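Local coordinates for glutamate receptor kainate-like protein (Pleurobrachia bachei, PDB 4ZDM) that binds glycine in its ligand-binding domain and probably forms part of a glycine-activated ion channel of the ionotropic glutamate receptor family, at residues A159-I164 / T211-E216. Numbering follows the deposited sequence.
Sequences ADYNRI and TFQPFE. With NA (sodium ion), chain F; SO4 (sulfate ion), chain C.
Tyr161 carries the contact from helix 159-167, its ring reaching across to Phe212 and Gln213 at the corner that interrupts strand 205-221. Just before it, Asp160 binds a sodium ion through OD1. The CG of Tyr161 lies anti to its carbonyl carbon (chi1 -76°), which sends the ring off the helix toward the strand. There it runs nearly parallel to the Phe212 ring, the planes 16° apart, but slid so far that the two barely overlap, with centroids 5.4 Å apart. Tyr161 OH is 3.4 Å from Phe212 CD2, and CE1 also meets CD2 and CE2 of that ring, while Tyr161 CE2 is 3.8 Å from Gln213 NE2. A sulfate, most likely a crystallisation additive, bridges the segments. Its O2 accepts from Tyr161 OH (2.7 Å) and from Gln213 NE2 (2.9 Å), while O3 takes a nearly straight bond from Gln213 N (175°). The Gln213 chain bends at chi2, bringing NE2 back to the anion that its backbone N also holds. Farther along the helix, Arg163 NH1 donates to a water on the sodium. This surface packing joins a helix to the corner of a long strand in the periplasmic-binding-protein-like, two-lobed ligand-binding domain of glutamate receptors, away from the bound glycine.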
# COMPACT_ATOMS: atom_id res chain seq x y z
N ALA A 159 -15.05 -28.63 25.79
CA ALA A 159 -16.02 -29.02 24.80
C ALA A 159 -17.41 -28.37 25.00
O ALA A 159 -18.15 -28.27 24.04
CB ALA A 159 -16.17 -30.56 24.79
N ASP A 160 -17.77 -27.90 26.21
CA ASP A 160 -19.07 -27.21 26.36
C ASP A 160 -19.04 -25.83 25.65
O ASP A 160 -20.05 -25.43 25.09
CB ASP A 160 -19.47 -26.97 27.82
CG ASP A 160 -19.78 -28.25 28.59
OD1 ASP A 160 -20.33 -29.20 28.01
OD2 ASP A 160 -19.48 -28.29 29.81
N TYR A 161 -17.93 -25.10 25.73
CA TYR A 161 -17.79 -23.85 24.96
C TYR A 161 -17.82 -24.18 23.46
O TYR A 161 -18.37 -23.44 22.66
CB TYR A 161 -16.50 -23.11 25.36
CG TYR A 161 -16.58 -22.39 26.69
CD1 TYR A 161 -17.74 -21.72 27.08
CD2 TYR A 161 -15.47 -22.30 27.52
CE1 TYR A 161 -17.80 -21.05 28.29
CE2 TYR A 161 -15.52 -21.60 28.73
CZ TYR A 161 -16.69 -20.99 29.11
OH TYR A 161 -16.75 -20.28 30.31
N ASN A 162 -17.21 -25.31 23.06
CA ASN A 162 -17.27 -25.71 21.66
C ASN A 162 -18.72 -25.88 21.24
O ASN A 162 -19.10 -25.50 20.13
CB ASN A 162 -16.55 -27.04 21.37
CG ASN A 162 -15.05 -27.07 21.74
OD1 ASN A 162 -14.49 -28.17 21.91
ND2 ASN A 162 -14.40 -25.93 21.82
N ARG A 163 -19.52 -26.47 22.12
CA ARG A 163 -20.92 -26.75 21.81
C ARG A 163 -21.71 -25.43 21.73
O ARG A 163 -22.58 -25.28 20.89
CB ARG A 163 -21.52 -27.69 22.88
CG ARG A 163 -22.98 -28.08 22.66
CD ARG A 163 -23.13 -29.46 22.00
NE ARG A 163 -24.51 -29.61 21.60
CZ ARG A 163 -25.40 -30.39 22.23
NH1 ARG A 163 -25.04 -31.09 23.27
NH2 ARG A 163 -26.63 -30.44 21.81
N ILE A 164 -21.40 -24.50 22.62
CA ILE A 164 -21.99 -23.16 22.51
C ILE A 164 -21.74 -22.56 21.11
O ILE A 164 -22.64 -21.99 20.50
CB ILE A 164 -21.43 -22.26 23.63
CG1 ILE A 164 -21.94 -22.69 25.00
CG2 ILE A 164 -21.76 -20.79 23.31
CD1 ILE A 164 -23.38 -22.28 25.28
N THR A 211 -18.13 -12.40 33.38
CA THR A 211 -17.27 -12.33 32.20
C THR A 211 -16.42 -13.57 32.18
O THR A 211 -16.16 -14.14 33.24
CB THR A 211 -16.47 -11.02 32.22
OG1 THR A 211 -17.41 -9.93 32.11
CG2 THR A 211 -15.37 -10.95 31.07
N PHE A 212 -16.11 -14.07 30.99
CA PHE A 212 -15.32 -15.28 30.84
C PHE A 212 -14.37 -15.21 29.66
O PHE A 212 -14.52 -14.40 28.75
CB PHE A 212 -16.26 -16.53 30.74
CG PHE A 212 -17.23 -16.51 29.59
CD1 PHE A 212 -18.34 -15.70 29.60
CD2 PHE A 212 -17.09 -17.37 28.53
CE1 PHE A 212 -19.27 -15.70 28.54
CE2 PHE A 212 -18.03 -17.38 27.50
CZ PHE A 212 -19.09 -16.54 27.51
N GLN A 213 -13.35 -16.07 29.68
CA GLN A 213 -12.40 -16.20 28.59
C GLN A 213 -11.77 -14.84 28.20
O GLN A 213 -11.97 -14.31 27.09
CB GLN A 213 -13.03 -16.87 27.38
CG GLN A 213 -13.42 -18.34 27.68
CD GLN A 213 -12.22 -19.15 27.96
OE1 GLN A 213 -11.29 -19.14 27.17
NE2 GLN A 213 -12.18 -19.81 29.12
N PRO A 214 -10.96 -14.29 29.10
CA PRO A 214 -10.33 -13.01 28.79
C PRO A 214 -9.33 -13.08 27.66
O PRO A 214 -8.75 -14.15 27.32
CB PRO A 214 -9.65 -12.62 30.10
CG PRO A 214 -9.68 -13.74 30.91
CD PRO A 214 -10.65 -14.75 30.44
N PHE A 215 -9.08 -11.92 27.05
CA PHE A 215 -8.12 -11.80 25.97
C PHE A 215 -7.64 -10.35 25.91
O PHE A 215 -8.36 -9.46 26.32
CB PHE A 215 -8.74 -12.16 24.58
CG PHE A 215 -10.09 -11.57 24.38
CD1 PHE A 215 -11.22 -12.26 24.81
CD2 PHE A 215 -10.27 -10.33 23.81
CE1 PHE A 215 -12.48 -11.69 24.70
CE2 PHE A 215 -11.51 -9.79 23.70
CZ PHE A 215 -12.62 -10.47 24.13
N GLU A 216 -6.45 -10.16 25.39
CA GLU A 216 -5.94 -8.83 25.08
C GLU A 216 -6.56 -8.30 23.80
O GLU A 216 -6.80 -9.09 22.89
CB GLU A 216 -4.44 -8.86 24.96
CG GLU A 216 -3.72 -9.10 26.28
CD GLU A 216 -2.24 -8.93 26.15
OE1 GLU A 216 -1.68 -7.97 26.75
OE2 GLU A 216 -1.56 -9.70 25.40
NA NA F . -21.21 -29.77 26.05
S SO4 C . -13.53 -18.97 32.25
O1 SO4 C . -14.51 -18.67 33.31
O2 SO4 C . -14.23 -19.72 31.19
O3 SO4 C . -12.86 -17.70 31.90
O4 SO4 C . -12.46 -19.84 32.73
O HOH W 1 -23.06 -30.84 25.60